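Aspartate--tRNA(Asp/Asn) ligase (Thermus thermophilus, PDB 1N9W) catalyses the ATP-dependent, two-step attachment of L-aspartate to both tRNA(Asp) and tRNA(Asn), working as a homodimeric class II aminoacyl-tRNA synthetase. Local coordinates at residues V127-L131 with L397-L402; L131-F135 with L215-V219; A258-S262 with L340-L344; A394-T398 with V407-R411. All blocks are in the same frame, centred on the assembly; numbering follows the deposited sequence.

Contact 1: residues V127-L131 with L397-L402; sequences VQAAL and LTQKLL
The long motif 1 helix and the motif 3 helix of the class II synthetase catalytic domain meet here, with Val127, Gln128 and Leu131 of the former against Leu397, Thr398, Leu401 and Leu402 of the latter. Over these segments the axes approach to 10.5 Å and run at 118° to each other, so the helices cross steeply; Val127 and Leu131, one turn apart, face Leu401 and Leu402, with Gln128 alongside. Leu131 carries the middle of the interface with both methyl branches. Its CD1 lies against Thr398 OG1 at 3.3 Å, while its CD2 meets Leu401 CD2 tip to tip at 4.1 Å. CD1 also comes loosely to Leu397 CG. One turn before Leu131, Val127 meets Leu402 tip to tip, Val127 CB lying 4.0 Å from Leu402 CD1. Gln128 passes Thr398 at about a right angle. With CG anti to the backbone N (chi1 -175°) and an extended chain beyond, it presents its aliphatic part to the hydroxyl, Gln128 CB being 3.7 Å from Thr398 OG1. That hydroxyl is not bonded across the interface; it donates back to Ala394 O in its own helix, which satisfies a buried polar atom among aliphatic groups. The contact is buried and rests on van der Waals packing. Helix 227-248 closes one flank, with Leu242 and Ala245 on Leu131 and Met241 on Leu397. Phe341 of strand 336-341 and Ile346 of strand 344-351 pack on helix 394-402, and Phe148 of the second subunit rests on Gln128.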
loop_
_atom_site.group_PDB
_atom_site.type_symbol
_atom_site.label_atom_id
_atom_site.label_comp_id
_atom_site.label_asym_id
_atom_site.label_seq_id
_atom_site.Cartn_x
_atom_site.Cartn_y
_atom_site.Cartn_z
ATOM N N VAL B 127 0.988 3.785 -14.148
ATOM C CA VAL B 127 1.839 4.884 -13.730
ATOM C C VAL B 127 1.546 5.224 -12.270
ATOM O O VAL B 127 2.460 5.472 -11.489
ATOM C CB VAL B 127 1.620 6.121 -14.658
ATOM C CG1 VAL B 127 2.352 7.340 -14.106
ATOM C CG2 VAL B 127 2.137 5.801 -16.063
ATOM N N GLN B 128 0.270 5.199 -11.896
ATOM C CA GLN B 128 -0.107 5.498 -10.510
ATOM C C GLN B 128 0.522 4.494 -9.535
ATOM O O GLN B 128 0.963 4.872 -8.454
ATOM C CB GLN B 128 -1.617 5.456 -10.343
ATOM C CG GLN B 128 -2.076 5.873 -8.954
ATOM C CD GLN B 128 -3.575 5.821 -8.815
ATOM O OE1 GLN B 128 -4.140 4.805 -8.411
ATOM N NE2 GLN B 128 -4.236 6.916 -9.172
ATOM N N ALA B 129 0.542 3.219 -9.923
ATOM C CA ALA B 129 1.114 2.193 -9.075
ATOM C C ALA B 129 2.590 2.486 -8.897
ATOM O O ALA B 129 3.159 2.262 -7.824
ATOM C CB ALA B 129 0.917 0.804 -9.687
ATOM N N ALA B 130 3.225 2.995 -9.945
ATOM C CA ALA B 130 4.643 3.311 -9.837
ATOM C C ALA B 130 4.825 4.494 -8.881
ATOM O O ALA B 130 5.657 4.427 -7.979
ATOM C CB ALA B 130 5.220 3.623 -11.223
ATOM N N LEU B 131 4.029 5.554 -9.042
ATOM C CA LEU B 131 4.134 6.728 -8.149
ATOM C C LEU B 131 3.983 6.352 -6.673
ATOM O O LEU B 131 4.709 6.855 -5.816
ATOM C CB LEU B 131 3.063 7.765 -8.501
ATOM C CG LEU B 131 3.150 8.404 -9.894
ATOM C CD1 LEU B 131 1.849 9.109 -10.213
ATOM C CD2 LEU B 131 4.333 9.370 -9.955
ATOM N N LEU B 397 -2.618 14.030 -9.105
ATOM C CA LEU B 397 -1.223 14.086 -9.483
ATOM C C LEU B 397 -1.046 13.326 -10.790
ATOM O O LEU B 397 -0.482 13.843 -11.752
ATOM C CB LEU B 397 -0.363 13.451 -8.394
ATOM C CG LEU B 397 1.123 13.251 -8.697
ATOM C CD1 LEU B 397 1.764 14.565 -9.141
ATOM C CD2 LEU B 397 1.785 12.716 -7.447
ATOM N N THR B 398 -1.558 12.100 -10.814
ATOM C CA THR B 398 -1.462 11.227 -11.984
ATOM C C THR B 398 -2.128 11.864 -13.191
ATOM O O THR B 398 -1.598 11.826 -14.300
ATOM C CB THR B 398 -2.146 9.859 -11.717
ATOM O OG1 THR B 398 -1.446 9.167 -10.676
ATOM C CG2 THR B 398 -2.155 9.003 -12.972
ATOM N N GLN B 399 -3.303 12.437 -12.961
ATOM C CA GLN B 399 -4.070 13.083 -14.018
ATOM C C GLN B 399 -3.273 14.206 -14.673
ATOM O O GLN B 399 -3.045 14.207 -15.886
ATOM C CB GLN B 399 -5.361 13.662 -13.443
ATOM C CG GLN B 399 -6.309 14.228 -14.477
ATOM C CD GLN B 399 -6.910 15.545 -14.037
ATOM O OE1 GLN B 399 -7.261 15.722 -12.868
ATOM N NE2 GLN B 399 -7.039 16.478 -14.973
ATOM N N LYS B 400 -2.855 15.167 -13.862
ATOM C CA LYS B 400 -2.099 16.297 -14.364
ATOM C C LYS B 400 -0.738 15.917 -14.931
ATOM O O LYS B 400 -0.249 16.543 -15.874
ATOM C CB LYS B 400 -1.956 17.355 -13.264
ATOM C CG LYS B 400 -3.191 18.229 -13.144
ATOM C CD LYS B 400 -3.380 19.019 -14.442
ATOM C CE LYS B 400 -4.702 19.751 -14.485
ATOM N NZ LYS B 400 -4.791 20.611 -15.691
ATOM N N LEU B 401 -0.134 14.875 -14.374
ATOM C CA LEU B 401 1.174 14.413 -14.835
ATOM C C LEU B 401 1.084 13.838 -16.242
ATOM O O LEU B 401 1.979 14.034 -17.062
ATOM C CB LEU B 401 1.707 13.330 -13.896
ATOM C CG LEU B 401 3.109 12.781 -14.172
ATOM C CD1 LEU B 401 4.140 13.848 -13.849
ATOM C CD2 LEU B 401 3.367 11.544 -13.310
ATOM N N LEU B 402 -0.002 13.124 -16.517
ATOM C CA LEU B 402 -0.178 12.489 -17.815
ATOM C C LEU B 402 -1.016 13.270 -18.824
ATOM O O LEU B 402 -1.253 12.795 -19.937
ATOM C CB LEU B 402 -0.777 11.095 -17.615
ATOM C CG LEU B 402 0.078 10.202 -16.717
ATOM C CD1 LEU B 402 -0.632 8.889 -16.441
ATOM C CD2 LEU B 402 1.422 9.972 -17.381
#

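Contact 2: residues L131-F135 with L215-V219; sequences LVRGF and LSLDV
Leu215, at the start of strand 215-222, meets helix 119-141 through Val132: Leu215 CD2 lies 4.3 Å from Val132 CG2, a loose apolar touch. Two residues on, Leu217 supplies the largest share of the strand's contact and serves two helix residues at once. Its CD2 comes to 4.0 Å from the same Val132 CG2, whereas its CB sits over a face of the Phe135 ring. This is a CH-pi contact, with Leu217 CB 3.7 Å from the ring centroid and 21° off the normal, displaced toward the rim. Phe135 is brought there by its first torsion, which sets CG anti to the backbone N (chi1 178°) and sends the ring from the helix toward the strand. The two elements run almost parallel, at 15°, in a helix-on-sheet layer characteristic of the class II catalytic domain: the motif 1 helix packs on a motif 2 strand of the mainly antiparallel sheet, next to the motif 3 strand 387-393, with which Leu217 and Val219 share backbone hydrogen bonds. At Asp218 it is the backbone that takes part, its O lying in the plane of the Phe135 ring at the edge, 3.9 Å from CZ. Val219 then approaches the end of the ring obliquely, with Val219 CG2 3.5 Å from Phe135 CZ. Leu237 and Met241 of helix 227-248 also touch Phe135, and Phe148 of the second subunit packs on Val132 and Leu215.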
loop_
_atom_site.group_PDB
_atom_site.type_symbol
_atom_site.label_atom_id
_atom_site.label_comp_id
_atom_site.label_asym_id
_atom_site.label_seq_id
_atom_site.Cartn_x
_atom_site.Cartn_y
_atom_site.Cartn_z
ATOM N N LEU B 131 4.029 5.554 -9.042
ATOM C CA LEU B 131 4.134 6.728 -8.149
ATOM C C LEU B 131 3.983 6.352 -6.673
ATOM O O LEU B 131 4.709 6.855 -5.816
ATOM C CB LEU B 131 3.063 7.765 -8.501
ATOM C CG LEU B 131 3.150 8.404 -9.894
ATOM C CD1 LEU B 131 1.849 9.109 -10.213
ATOM C CD2 LEU B 131 4.333 9.370 -9.955
ATOM N N VAL B 132 3.029 5.479 -6.378
ATOM C CA VAL B 132 2.801 5.061 -5.002
ATOM C C VAL B 132 3.976 4.226 -4.483
ATOM O O VAL B 132 4.346 4.322 -3.305
ATOM C CB VAL B 132 1.478 4.266 -4.902
ATOM C CG1 VAL B 132 1.296 3.706 -3.505
ATOM C CG2 VAL B 132 0.310 5.176 -5.265
ATOM N N ARG B 133 4.565 3.409 -5.356
ATOM C CA ARG B 133 5.708 2.587 -4.966
ATOM C C ARG B 133 6.855 3.529 -4.574
ATOM O O ARG B 133 7.529 3.318 -3.561
ATOM C CB ARG B 133 6.140 1.673 -6.132
ATOM C CG ARG B 133 7.323 0.735 -5.836
ATOM C CD ARG B 133 7.782 0.029 -7.124
ATOM N NE ARG B 133 6.663 -0.672 -7.740
ATOM C CZ ARG B 133 6.350 -0.627 -9.030
ATOM N NH1 ARG B 133 7.079 0.085 -9.881
ATOM N NH2 ARG B 133 5.274 -1.276 -9.464
ATOM N N GLY B 134 7.054 4.579 -5.372
ATOM C CA GLY B 134 8.102 5.552 -5.090
ATOM C C GLY B 134 7.827 6.262 -3.783
ATOM O O GLY B 134 8.739 6.558 -3.009
ATOM N N PHE B 135 6.549 6.530 -3.548
ATOM C CA PHE B 135 6.086 7.203 -2.342
ATOM C C PHE B 135 6.529 6.428 -1.105
ATOM O O PHE B 135 7.171 6.981 -0.214
ATOM C CB PHE B 135 4.562 7.286 -2.387
ATOM C CG PHE B 135 3.941 7.923 -1.184
ATOM C CD1 PHE B 135 3.934 9.310 -1.038
ATOM C CD2 PHE B 135 3.344 7.139 -0.197
ATOM C CE1 PHE B 135 3.337 9.902 0.067
ATOM C CE2 PHE B 135 2.746 7.722 0.913
ATOM C CZ PHE B 135 2.739 9.108 1.051
ATOM N N LEU B 215 -7.909 8.173 -3.821
ATOM C CA LEU B 215 -6.731 7.633 -3.156
ATOM C C LEU B 215 -5.914 8.776 -2.566
ATOM O O LEU B 215 -5.519 9.703 -3.275
ATOM C CB LEU B 215 -5.880 6.848 -4.159
ATOM C CG LEU B 215 -4.716 6.024 -3.608
ATOM C CD1 LEU B 215 -5.234 5.013 -2.602
ATOM C CD2 LEU B 215 -3.997 5.319 -4.747
ATOM N N SER B 216 -5.660 8.710 -1.267
ATOM C CA SER B 216 -4.891 9.757 -0.606
ATOM C C SER B 216 -3.579 9.216 -0.046
ATOM O O SER B 216 -3.559 8.180 0.618
ATOM C CB SER B 216 -5.723 10.366 0.521
ATOM O OG SER B 216 -5.041 11.451 1.118
ATOM N N LEU B 217 -2.484 9.915 -0.326
ATOM C CA LEU B 217 -1.176 9.502 0.180
ATOM C C LEU B 217 -0.851 10.488 1.292
ATOM O O LEU B 217 -0.383 11.599 1.044
ATOM C CB LEU B 217 -0.116 9.569 -0.933
ATOM C CG LEU B 217 -0.574 9.120 -2.335
ATOM C CD1 LEU B 217 0.547 9.405 -3.327
ATOM C CD2 LEU B 217 -0.952 7.642 -2.337
ATOM N N ASP B 218 -1.128 10.066 2.519
ATOM C CA ASP B 218 -0.928 10.875 3.710
ATOM C C ASP B 218 0.430 10.674 4.375
ATOM O O ASP B 218 0.961 9.556 4.447
ATOM C CB ASP B 218 -2.041 10.577 4.716
ATOM C CG ASP B 218 -3.437 10.802 4.132
ATOM O OD1 ASP B 218 -4.429 10.449 4.795
ATOM O OD2 ASP B 218 -3.539 11.332 3.012
ATOM N N VAL B 219 0.977 11.777 4.877
ATOM C CA VAL B 219 2.268 11.780 5.549
ATOM C C VAL B 219 2.150 12.622 6.820
ATOM O O VAL B 219 1.578 13.708 6.795
ATOM C CB VAL B 219 3.363 12.400 4.643
ATOM C CG1 VAL B 219 4.726 12.250 5.300
ATOM C CG2 VAL B 219 3.352 11.739 3.277
#

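Contact 3: residues A258-S262 with L340-L344; sequences ATWPS and LFRGL
The guanidinium of Arg342 has Pro261 over one face, with CG 3.3 Å above the plane and offset toward the rim, and Thr259 O at its edge. The Phe341 ring takes the same proline at its edge, where Pro261 CG lies 3.5 Å from Phe341 CZ; Arg342 CG lies over one of its faces, and Trp311 stacks with the ring. Pro261 CG sits in the corner between the guanidinium face and the ring edge, while its neighbour CD covers one face of the Trp260 ring. Arg342 NH2 donates to Thr259 O at 2.9 Å, close to the guanidinium plane but well above that of the carbonyl. From Arg342 NH1 a weak bond of 3.3 Å reaches the same Thr259 O. The reach comes from a chain extended from CG to NE, rising from a type I' turn that spans Phe341 to Leu344. The turn makes the two-residue loop of the beta hairpin joining strands 336-341 and 344-351, with both central residues, Arg342 and Gly343, at positive phi (50° and 95°). Phe341 N to Leu344 O at 2.7 Å and Leu344 N to Phe341 O at 2.9 Å close it. The loop following helix 250-255 is thereby fastened to the hairpin at the surface of the domain. Asp310 ties the two together a second time, pairing with Arg342 NE in a salt bridge and accepting from Ser262 N, while Arg342 NH1 also donates to Lys400 O of helix 394-402.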
loop_
_atom_site.group_PDB
_atom_site.type_symbol
_atom_site.label_atom_id
_atom_site.label_comp_id
_atom_site.label_asym_id
_atom_site.label_seq_id
_atom_site.Cartn_x
_atom_site.Cartn_y
_atom_site.Cartn_z
ATOM N N ALA B 258 2.521 11.990 -22.647
ATOM C CA ALA B 258 2.482 13.062 -21.660
ATOM C C ALA B 258 3.814 13.808 -21.606
ATOM O O ALA B 258 4.876 13.185 -21.646
ATOM C CB ALA B 258 2.155 12.485 -20.282
ATOM N N THR B 259 3.764 15.135 -21.525
ATOM C CA THR B 259 4.992 15.928 -21.435
ATOM C C THR B 259 5.395 15.961 -19.957
ATOM O O THR B 259 4.571 16.257 -19.091
ATOM C CB THR B 259 4.775 17.378 -21.935
ATOM O OG1 THR B 259 3.803 18.033 -21.110
ATOM C CG2 THR B 259 4.297 17.383 -23.377
ATOM N N TRP B 260 6.656 15.665 -19.663
ATOM C CA TRP B 260 7.102 15.640 -18.274
ATOM C C TRP B 260 7.238 17.021 -17.646
ATOM O O TRP B 260 7.699 17.965 -18.284
ATOM C CB TRP B 260 8.425 14.881 -18.156
ATOM C CG TRP B 260 8.514 14.059 -16.899
ATOM C CD1 TRP B 260 9.451 14.163 -15.913
ATOM C CD2 TRP B 260 7.634 12.996 -16.504
ATOM N NE1 TRP B 260 9.205 13.241 -14.925
ATOM C CE2 TRP B 260 8.087 12.523 -15.252
ATOM C CE3 TRP B 260 6.484 12.427 -17.067
ATOM C CZ2 TRP B 260 7.458 11.471 -14.578
ATOM C CZ3 TRP B 260 5.856 11.384 -16.392
ATOM C CH2 TRP B 260 6.335 10.932 -15.153
ATOM N N PRO B 261 6.830 17.153 -16.372
ATOM C CA PRO B 261 6.889 18.412 -15.620
ATOM C C PRO B 261 8.316 18.850 -15.323
ATOM O O PRO B 261 9.277 18.119 -15.583
ATOM C CB PRO B 261 6.139 18.086 -14.327
ATOM C CG PRO B 261 5.266 16.935 -14.700
ATOM C CD PRO B 261 6.160 16.113 -15.578
ATOM N N SER B 262 8.441 20.052 -14.769
ATOM C CA SER B 262 9.737 20.599 -14.391
ATOM C C SER B 262 10.143 19.920 -13.084
ATOM O O SER B 262 9.287 19.478 -12.318
ATOM C CB SER B 262 9.627 22.116 -14.199
ATOM O OG SER B 262 8.507 22.466 -13.399
ATOM N N LEU B 340 0.249 23.390 -5.668
ATOM C CA LEU B 340 -0.464 23.482 -6.928
ATOM C C LEU B 340 0.383 22.860 -8.011
ATOM O O LEU B 340 1.534 23.248 -8.211
ATOM C CB LEU B 340 -0.748 24.939 -7.291
ATOM C CG LEU B 340 -1.729 25.680 -6.390
ATOM C CD1 LEU B 340 -1.930 27.089 -6.937
ATOM C CD2 LEU B 340 -3.051 24.929 -6.341
ATOM N N PHE B 341 -0.182 21.879 -8.699
ATOM C CA PHE B 341 0.531 21.208 -9.771
ATOM C C PHE B 341 -0.198 21.480 -11.072
ATOM O O PHE B 341 -1.324 21.031 -11.272
ATOM C CB PHE B 341 0.599 19.704 -9.498
ATOM C CG PHE B 341 1.265 18.917 -10.589
ATOM C CD1 PHE B 341 2.508 19.301 -11.091
ATOM C CD2 PHE B 341 0.660 17.775 -11.101
ATOM C CE1 PHE B 341 3.138 18.552 -12.078
ATOM C CE2 PHE B 341 1.282 17.022 -12.085
ATOM C CZ PHE B 341 2.522 17.411 -12.580
ATOM N N ARG B 342 0.449 22.232 -11.953
ATOM C CA ARG B 342 -0.149 22.577 -13.239
ATOM C C ARG B 342 -1.566 23.131 -13.088
ATOM O O ARG B 342 -2.445 22.835 -13.895
ATOM C CB ARG B 342 -0.146 21.348 -14.164
ATOM C CG ARG B 342 1.225 21.054 -14.756
ATOM C CD ARG B 342 1.274 19.788 -15.605
ATOM N NE ARG B 342 2.592 19.668 -16.236
ATOM C CZ ARG B 342 3.034 18.596 -16.888
ATOM N NH1 ARG B 342 2.268 17.513 -17.011
ATOM N NH2 ARG B 342 4.253 18.609 -17.416
ATOM N N GLY B 343 -1.784 23.924 -12.041
ATOM C CA GLY B 343 -3.090 24.531 -11.832
ATOM C C GLY B 343 -4.049 23.805 -10.910
ATOM O O GLY B 343 -5.089 24.351 -10.536
ATOM N N LEU B 344 -3.709 22.578 -10.538
ATOM C CA LEU B 344 -4.580 21.805 -9.665
ATOM C C LEU B 344 -3.953 21.574 -8.294
ATOM O O LEU B 344 -2.745 21.355 -8.174
ATOM C CB LEU B 344 -4.909 20.463 -10.319
ATOM C CG LEU B 344 -5.954 19.600 -9.618
ATOM C CD1 LEU B 344 -7.273 20.365 -9.532
ATOM C CD2 LEU B 344 -6.133 18.297 -10.382
#

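Contact 4: residues A394-T398 with V407-R411; sequences AERLT and VRYAR
Glu395 and Arg411 form a buried salt bridge, with Arg411 NH1 2.7 Å from Glu395 OE2. The carboxylate and guanidinium planes are only 10° apart yet not coplanar: NH1 meets the syn side of OE2 from 23° outside the carboxylate plane, the N-H...O angle is 131°, and of the guanidinium nitrogens only NH1 bonds to Glu395. Both chains are bent at chi2 and cross obliquely. Nearer the backbone, Glu395 CB rests on Val407 CG2 at 3.4 Å and Glu395 CG on Ala410 O at 3.5 Å, while Thr398 CG2 packs on Ala410 CB at 3.8 Å. The 3-10 turn 407-410 presents these groups together, held by Ala410 N to Val407 O. Beyond this shell, Leu215 N donates to Glu395 OE1 and Glu213 takes Arg411 NH2, so each charged group has a second partner. Ala394, Glu395 and Arg396 are predicted to belong to the ATP site, and they open the motif 3 helix. Arg396, on the other side, donates from NH1 to Glu345 O, a residue itself predicted to bind ATP. The first turn of the helix, which follows strand 387-393, touches turn 407-410, Leu215 of strand 215-222 and Gln128 of helix 119-141.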
loop_
_atom_site.group_PDB
_atom_site.type_symbol
_atom_site.label_atom_id
_atom_site.label_comp_id
_atom_site.label_asym_id
_atom_site.label_seq_id
_atom_site.Cartn_x
_atom_site.Cartn_y
_atom_site.Cartn_z
ATOM N N ALA B 394 -3.547 11.322 -4.982
ATOM C CA ALA B 394 -2.949 10.411 -5.951
ATOM C C ALA B 394 -3.481 10.570 -7.375
ATOM O O ALA B 394 -2.702 10.772 -8.301
ATOM C CB ALA B 394 -3.125 8.959 -5.474
ATOM N N GLU B 395 -4.797 10.485 -7.557
ATOM C CA GLU B 395 -5.359 10.609 -8.894
ATOM C C GLU B 395 -5.117 11.948 -9.576
ATOM O O GLU B 395 -4.873 11.988 -10.780
ATOM C CB GLU B 395 -6.861 10.330 -8.894
ATOM C CG GLU B 395 -7.225 8.867 -8.781
ATOM C CD GLU B 395 -7.408 8.434 -7.355
ATOM O OE1 GLU B 395 -6.482 8.662 -6.545
ATOM O OE2 GLU B 395 -8.478 7.878 -7.034
ATOM N N ARG B 396 -5.194 13.042 -8.825
ATOM C CA ARG B 396 -4.979 14.366 -9.415
ATOM C C ARG B 396 -3.558 14.498 -9.916
ATOM O O ARG B 396 -3.314 15.025 -11.002
ATOM C CB ARG B 396 -5.243 15.464 -8.394
ATOM C CG ARG B 396 -6.694 15.692 -8.127
ATOM C CD ARG B 396 -6.871 16.829 -7.159
ATOM N NE ARG B 396 -8.281 17.167 -7.040
ATOM C CZ ARG B 396 -8.766 18.105 -6.236
ATOM N NH1 ARG B 396 -7.957 18.819 -5.460
ATOM N NH2 ARG B 396 -10.072 18.324 -6.209
ATOM N N LEU B 397 -2.618 14.030 -9.105
ATOM C CA LEU B 397 -1.223 14.086 -9.483
ATOM C C LEU B 397 -1.046 13.326 -10.790
ATOM O O LEU B 397 -0.482 13.843 -11.752
ATOM C CB LEU B 397 -0.363 13.451 -8.394
ATOM C CG LEU B 397 1.123 13.251 -8.697
ATOM C CD1 LEU B 397 1.764 14.565 -9.141
ATOM C CD2 LEU B 397 1.785 12.716 -7.447
ATOM N N THR B 398 -1.558 12.100 -10.814
ATOM C CA THR B 398 -1.462 11.227 -11.984
ATOM C C THR B 398 -2.128 11.864 -13.191
ATOM O O THR B 398 -1.598 11.826 -14.300
ATOM C CB THR B 398 -2.146 9.859 -11.717
ATOM O OG1 THR B 398 -1.446 9.167 -10.676
ATOM C CG2 THR B 398 -2.155 9.003 -12.972
ATOM N N VAL B 407 -10.075 13.508 -13.817
ATOM C CA VAL B 407 -9.555 12.623 -12.786
ATOM C C VAL B 407 -10.027 11.171 -12.852
ATOM O O VAL B 407 -9.341 10.272 -12.362
ATOM C CB VAL B 407 -9.885 13.188 -11.381
ATOM C CG1 VAL B 407 -11.359 12.987 -11.070
ATOM C CG2 VAL B 407 -9.016 12.533 -10.338
ATOM N N ARG B 408 -11.188 10.936 -13.454
ATOM C CA ARG B 408 -11.729 9.578 -13.545
ATOM C C ARG B 408 -10.835 8.648 -14.363
ATOM O O ARG B 408 -10.930 7.425 -14.245
ATOM C CB ARG B 408 -13.138 9.611 -14.148
ATOM C CG ARG B 408 -14.055 10.657 -13.519
ATOM C CD ARG B 408 -15.523 10.446 -13.883
ATOM N NE ARG B 408 -16.109 9.319 -13.156
ATOM C CZ ARG B 408 -17.384 8.944 -13.244
ATOM N NH1 ARG B 408 -18.220 9.609 -14.034
ATOM N NH2 ARG B 408 -17.828 7.907 -12.541
ATOM N N TYR B 409 -9.970 9.240 -15.187
ATOM C CA TYR B 409 -9.043 8.492 -16.033
ATOM C C TYR B 409 -7.872 7.894 -15.256
ATOM O O TYR B 409 -7.074 7.141 -15.813
ATOM C CB TYR B 409 -8.494 9.390 -17.147
ATOM C CG TYR B 409 -9.448 9.609 -18.299
ATOM C CD1 TYR B 409 -10.721 10.137 -18.085
ATOM C CD2 TYR B 409 -9.086 9.269 -19.604
ATOM C CE1 TYR B 409 -11.613 10.318 -19.138
ATOM C CE2 TYR B 409 -9.971 9.446 -20.667
ATOM C CZ TYR B 409 -11.234 9.969 -20.426
ATOM O OH TYR B 409 -12.130 10.135 -21.459
ATOM N N ALA B 410 -7.766 8.234 -13.976
ATOM C CA ALA B 410 -6.688 7.728 -13.133
ATOM C C ALA B 410 -7.264 6.815 -12.063
ATOM O O ALA B 410 -6.567 6.398 -11.139
ATOM C CB ALA B 410 -5.951 8.887 -12.484
ATOM N N ARG B 411 -8.547 6.509 -12.207
ATOM C CA ARG B 411 -9.273 5.664 -11.269
ATOM C C ARG B 411 -9.728 4.414 -12.038
ATOM O O ARG B 411 -10.220 4.522 -13.164
ATOM C CB ARG B 411 -10.478 6.454 -10.743
ATOM C CG ARG B 411 -11.225 5.850 -9.568
ATOM C CD ARG B 411 -10.447 5.985 -8.270
ATOM N NE ARG B 411 -11.256 5.599 -7.111
ATOM C CZ ARG B 411 -10.806 5.547 -5.860
ATOM N NH1 ARG B 411 -9.545 5.855 -5.587
ATOM N NH2 ARG B 411 -11.622 5.188 -4.878
#

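Helix 394-402 joins the set: contacts 1 and 4 share Leu397 and Thr398, their centres about 7 Å apart. Contacts 1 and 2 lie on successive turns of helix 119-141, share Leu131 and touch the second subunit, in keeping with motif 1 at the dimer interface. Contact 2 meets contact 4 where Leu215 O lies 3.1 Å from Ala394 N, probably hydrogen-bonded, linking motifs 2 and 3. Contact 3 stands about 17 Å from contact 2, centre to centre, but reaches contact 1 through Leu401 CD1, 3.4 Å from Pro261 CG. Predicted ATP-site residues Ala394, Glu395 and Arg396 fall within contact 4. Contact 1 uses the same helix; contact 2 reaches its first turn, contact 3 Lys400 and Leu401.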